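Protein synthesis inhibitor I (Hordeum vulgare, PDB 4FBC) belongs to the plant ribosome-inactivating proteins and acts as an inhibitor of protein synthesis. Local coordinates at residues A[126-138]-A[199-212]. The protein carries 3 engineered substitutions. Numbering follows the deposited sequence.
Sequences TDKLTNVALGRQQ and ASGKIGNEMKAQVN. Engineered in segment 199-212: A199 (natural residue Lys).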
loop_
_atom_site.group_PDB
_atom_site.type_symbol
_atom_site.label_atom_id
_atom_site.label_comp_id
_atom_site.label_asym_id
_atom_site.label_seq_id
_atom_site.Cartn_x
_atom_site.Cartn_y
_atom_site.Cartn_z
ATOM N N THR A 126 -7.948 5.094 13.967
ATOM C CA THR A 126 -6.760 4.368 13.501
ATOM C C THR A 126 -6.302 3.337 14.532
ATOM O O THR A 126 -5.504 2.447 14.227
ATOM C CB THR A 126 -5.568 5.310 13.145
ATOM O OG1 THR A 126 -5.169 6.060 14.300
ATOM C CG2 THR A 126 -5.941 6.261 12.012
ATOM N N ASP A 127 -6.821 3.454 15.751
ATOM C CA ASP A 127 -6.471 2.526 16.824
ATOM C C ASP A 127 -7.164 1.172 16.646
ATOM O O ASP A 127 -6.850 0.218 17.354
ATOM C CB ASP A 127 -6.842 3.127 18.187
ATOM C CG ASP A 127 -6.130 2.446 19.350
ATOM O OD1 ASP A 127 -4.930 2.110 19.216
ATOM O OD2 ASP A 127 -6.771 2.260 20.409
ATOM N N LYS A 128 -8.096 1.087 15.699
ATOM C CA LYS A 128 -8.898 -0.129 15.533
ATOM C C LYS A 128 -8.329 -1.143 14.533
ATOM O O LYS A 128 -8.961 -2.161 14.262
ATOM C CB LYS A 128 -10.337 0.224 15.148
ATOM C CG LYS A 128 -10.955 1.293 16.028
ATOM C CD LYS A 128 -12.417 0.999 16.327
ATOM C CE LYS A 128 -12.744 1.313 17.783
ATOM N NZ LYS A 128 -12.472 2.739 18.117
ATOM N N LEU A 129 -7.146 -0.865 13.988
ATOM C CA LEU A 129 -6.510 -1.762 13.013
ATOM C C LEU A 129 -6.260 -3.150 13.605
ATOM O O LEU A 129 -6.202 -4.151 12.886
ATOM C CB LEU A 129 -5.187 -1.158 12.520
ATOM C CG LEU A 129 -5.296 -0.035 11.488
ATOM C CD1 LEU A 129 -3.946 0.640 11.262
ATOM C CD2 LEU A 129 -5.829 -0.590 10.190
ATOM N N THR A 130 -6.111 -3.198 14.923
ATOM C CA THR A 130 -5.861 -4.448 15.630
ATOM C C THR A 130 -7.119 -5.326 15.713
ATOM O O THR A 130 -7.068 -6.439 16.237
ATOM C CB THR A 130 -5.291 -4.180 17.038
ATOM O OG1 THR A 130 -5.936 -3.029 17.609
ATOM C CG2 THR A 130 -3.794 -3.922 16.960
ATOM N N ASN A 131 -8.232 -4.821 15.184
ATOM C CA ASN A 131 -9.519 -5.524 15.217
ATOM C C ASN A 131 -9.881 -6.181 13.889
ATOM O O ASN A 131 -10.869 -6.918 13.806
ATOM C CB ASN A 131 -10.657 -4.568 15.606
ATOM C CG ASN A 131 -10.542 -4.055 17.032
ATOM O OD1 ASN A 131 -9.983 -4.723 17.904
ATOM N ND2 ASN A 131 -11.079 -2.859 17.277
ATOM N N VAL A 132 -9.097 -5.903 12.850
ATOM C CA VAL A 132 -9.428 -6.375 11.507
ATOM C C VAL A 132 -8.867 -7.768 11.219
ATOM O O VAL A 132 -7.652 -7.965 11.174
ATOM C CB VAL A 132 -8.905 -5.407 10.425
ATOM C CG1 VAL A 132 -9.389 -5.835 9.049
ATOM C CG2 VAL A 132 -9.350 -3.979 10.733
ATOM N N ALA A 133 -9.758 -8.731 11.001
ATOM C CA ALA A 133 -9.335 -10.086 10.650
ATOM C C ALA A 133 -8.769 -10.130 9.235
ATOM O O ALA A 133 -9.417 -9.692 8.280
ATOM C CB ALA A 133 -10.492 -11.060 10.785
ATOM N N LEU A 134 -7.564 -10.668 9.107
ATOM C CA LEU A 134 -6.952 -10.859 7.801
ATOM C C LEU A 134 -6.808 -12.358 7.549
ATOM O O LEU A 134 -6.764 -13.145 8.500
ATOM C CB LEU A 134 -5.589 -10.172 7.754
ATOM C CG LEU A 134 -5.628 -8.666 8.071
ATOM C CD1 LEU A 134 -4.240 -8.065 8.063
ATOM C CD2 LEU A 134 -6.523 -7.952 7.095
ATOM N N GLY A 135 -6.736 -12.745 6.281
ATOM C CA GLY A 135 -6.582 -14.147 5.918
ATOM C C GLY A 135 -7.059 -14.402 4.503
ATOM O O GLY A 135 -7.561 -13.487 3.837
ATOM N N ARG A 136 -6.924 -15.643 4.036
ATOM C CA ARG A 136 -7.344 -15.983 2.680
ATOM C C ARG A 136 -8.844 -15.762 2.425
ATOM O O ARG A 136 -9.216 -15.153 1.425
ATOM C CB ARG A 136 -6.955 -17.422 2.320
ATOM C CG ARG A 136 -7.059 -17.701 0.829
ATOM C CD ARG A 136 -6.817 -19.166 0.486
ATOM N NE ARG A 136 -5.454 -19.621 0.768
ATOM C CZ ARG A 136 -4.392 -19.352 0.012
ATOM N NH1 ARG A 136 -4.511 -18.584 -1.060
ATOM N NH2 ARG A 136 -3.198 -19.837 0.333
ATOM N N GLN A 137 -9.705 -16.262 3.309
ATOM C CA GLN A 137 -11.142 -16.086 3.105
ATOM C C GLN A 137 -11.577 -14.616 3.204
ATOM O O GLN A 137 -12.474 -14.182 2.474
ATOM C CB GLN A 137 -11.962 -16.950 4.064
ATOM C CG GLN A 137 -13.392 -17.128 3.595
ATOM C CD GLN A 137 -13.446 -17.812 2.242
ATOM O OE1 GLN A 137 -12.857 -18.878 2.061
ATOM N NE2 GLN A 137 -14.120 -17.191 1.277
ATOM N N GLN A 138 -10.947 -13.854 4.094
ATOM C CA GLN A 138 -11.262 -12.426 4.205
ATOM C C GLN A 138 -10.871 -11.691 2.939
ATOM O O GLN A 138 -11.550 -10.749 2.526
ATOM C CB GLN A 138 -10.565 -11.783 5.412
ATOM C CG GLN A 138 -11.140 -12.182 6.762
ATOM C CD GLN A 138 -10.722 -13.578 7.188
ATOM O OE1 GLN A 138 -9.933 -14.244 6.509
ATOM N NE2 GLN A 138 -11.242 -14.024 8.327
ATOM N N ALA A 199 -7.458 -20.256 8.141
ATOM C CA ALA A 199 -6.788 -19.492 9.186
ATOM C C ALA A 199 -7.048 -18.005 9.026
ATOM O O ALA A 199 -7.138 -17.507 7.906
ATOM C CB ALA A 199 -5.300 -19.759 9.151
ATOM N N SER A 200 -7.133 -17.302 10.151
ATOM C CA SER A 200 -7.242 -15.845 10.132
ATOM C C SER A 200 -6.453 -15.272 11.303
ATOM O O SER A 200 -6.194 -15.970 12.283
ATOM C CB SER A 200 -8.699 -15.419 10.205
ATOM O OG SER A 200 -9.235 -15.698 11.483
ATOM N N GLY A 201 -6.053 -14.008 11.204
ATOM C CA GLY A 201 -5.293 -13.384 12.270
ATOM C C GLY A 201 -5.429 -11.875 12.240
ATOM O O GLY A 201 -5.844 -11.304 11.233
ATOM N N LYS A 202 -5.089 -11.236 13.356
ATOM C CA LYS A 202 -5.120 -9.783 13.456
ATOM C C LYS A 202 -3.718 -9.265 13.783
ATOM O O LYS A 202 -2.943 -9.925 14.483
ATOM C CB LYS A 202 -6.151 -9.342 14.509
ATOM C CG LYS A 202 -7.568 -9.793 14.179
ATOM C CD LYS A 202 -8.607 -9.373 15.218
ATOM C CE LYS A 202 -10.007 -9.799 14.766
ATOM N NZ LYS A 202 -11.101 -9.216 15.602
ATOM N N ILE A 203 -3.379 -8.087 13.268
ATOM C CA ILE A 203 -2.052 -7.529 13.523
ATOM C C ILE A 203 -1.925 -7.074 14.974
ATOM O O ILE A 203 -2.921 -6.724 15.618
ATOM C CB ILE A 203 -1.728 -6.336 12.581
ATOM C CG1 ILE A 203 -2.509 -5.086 13.000
ATOM C CG2 ILE A 203 -2.001 -6.695 11.120
ATOM C CD1 ILE A 203 -2.300 -3.901 12.071
ATOM N N GLY A 204 -0.703 -7.075 15.490
ATOM C CA GLY A 204 -0.446 -6.610 16.843
ATOM C C GLY A 204 -0.195 -5.116 16.884
ATOM O O GLY A 204 -0.274 -4.442 15.854
ATOM N N ASN A 205 0.119 -4.599 18.068
ATOM C CA ASN A 205 0.320 -3.163 18.253
ATOM C C ASN A 205 1.530 -2.578 17.532
ATOM O O ASN A 205 1.486 -1.419 17.106
ATOM C CB ASN A 205 0.397 -2.814 19.743
ATOM C CG ASN A 205 -0.953 -2.883 20.425
ATOM O OD1 ASN A 205 -1.993 -2.779 19.773
ATOM N ND2 ASN A 205 -0.944 -3.067 21.743
ATOM N N GLU A 206 2.607 -3.355 17.413
ATOM C CA GLU A 206 3.801 -2.881 16.705
ATOM C C GLU A 206 3.499 -2.596 15.238
ATOM O O GLU A 206 3.859 -1.532 14.723
ATOM C CB GLU A 206 4.960 -3.886 16.813
ATOM C CG GLU A 206 5.516 -4.085 18.220
ATOM C CD GLU A 206 4.736 -5.107 19.024
ATOM O OE1 GLU A 206 3.757 -5.674 18.496
ATOM O OE2 GLU A 206 5.102 -5.350 20.195
ATOM N N MET A 207 2.829 -3.536 14.570
ATOM C CA MET A 207 2.458 -3.345 13.171
ATOM C C MET A 207 1.420 -2.238 12.994
ATOM O O MET A 207 1.463 -1.501 12.004
ATOM C CB MET A 207 1.990 -4.655 12.518
ATOM C CG MET A 207 3.150 -5.555 12.109
ATOM S SD MET A 207 2.595 -7.009 11.195
ATOM C CE MET A 207 1.738 -7.901 12.479
ATOM N N LYS A 208 0.496 -2.114 13.951
ATOM C CA LYS A 208 -0.455 -1.007 13.919
ATOM C C LYS A 208 0.310 0.310 13.955
ATOM O O LYS A 208 0.035 1.205 13.161
ATOM C CB LYS A 208 -1.462 -1.076 15.082
ATOM C CG LYS A 208 -2.327 0.187 15.198
ATOM C CD LYS A 208 -3.500 0.002 16.157
ATOM C CE LYS A 208 -3.036 -0.251 17.588
ATOM N NZ LYS A 208 -4.197 -0.617 18.470
ATOM N N ALA A 209 1.287 0.414 14.858
ATOM C CA ALA A 209 2.103 1.629 14.974
ATOM C C ALA A 209 2.877 1.903 13.686
ATOM O O ALA A 209 2.951 3.052 13.220
ATOM C CB ALA A 209 3.050 1.531 16.159
ATOM N N GLN A 210 3.450 0.845 13.110
ATOM C CA GLN A 210 4.142 0.945 11.825
ATOM C C GLN A 210 3.216 1.460 10.731
ATOM O O GLN A 210 3.537 2.446 10.047
ATOM C CB GLN A 210 4.720 -0.422 11.423
ATOM C CG GLN A 210 5.874 -0.902 12.309
ATOM C CD GLN A 210 6.052 -2.405 12.262
ATOM O OE1 GLN A 210 5.559 -3.069 11.348
ATOM N NE2 GLN A 210 6.739 -2.953 13.253
ATOM N N VAL A 211 2.067 0.804 10.572
ATOM C CA VAL A 211 1.080 1.216 9.573
ATOM C C VAL A 211 0.674 2.687 9.753
ATOM O O VAL A 211 0.572 3.437 8.776
ATOM C CB VAL A 211 -0.163 0.297 9.580
ATOM C CG1 VAL A 211 -1.299 0.919 8.777
ATOM C CG2 VAL A 211 0.195 -1.081 9.002
ATOM N N ASN A 212 0.488 3.102 11.004
ATOM C CA ASN A 212 0.090 4.484 11.292
ATOM C C ASN A 212 1.246 5.501 11.292
ATOM O O ASN A 212 1.029 6.695 11.535
ATOM C CB ASN A 212 -0.686 4.543 12.619
ATOM C CG ASN A 212 -2.084 3.946 12.512
ATOM O OD1 ASN A 212 -2.681 3.901 11.431
ATOM N ND2 ASN A 212 -2.617 3.492 13.646
HETATM O O HOH W 1 -5.426 -6.568 11.993
HETATM O O HOH W 2 -4.096 -7.523 17.613
HETATM O O HOH W 3 -5.748 -17.508 5.757
HETATM O O HOH W 4 -9.366 -16.823 6.390
#
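K208 reaches from helix 205-211 to the turn at 127-130. Its chain leaves with CG anti to the backbone N (chi1 171°) and bends at chi3. NZ meets D127 OD1 at 2.9 Å in a salt bridge, from above the carboxylate plane. The same NZ bonds D127 O at 3.0 Å and T130 OG1 at 3.1 Å. N205 OD1 adds a weak bond. N212 ND2 donates to T126 O at 3.1 Å; the bond is nearly straight, but the donor sits above the carbonyl plane. Beside the K208 contacts, L129 CD1 packs on V211 CG1 at 3.6 Å. K202 runs extended along 130-132, and its NZ hydrogen-bonds N131 O at 2.9 Å. L134 and G201 exchange both backbone bonds as an antiparallel hydrogen-bonded pair. Two buried side chains meet where L134 CD1 touches I203 CG2; F186 of helix 181-190 packs on both. A water joins L129 O, V132 O and I203 N, bridging the two segments. The side chain of V211 is about 6 Å from the bound adenosine monophosphate. The lysine ammonium groups thus satisfy turn carbonyls. K208, N212 and the L129-V211 packing tie the turn to helix 205-211, while backbone pairing joins the two short strands.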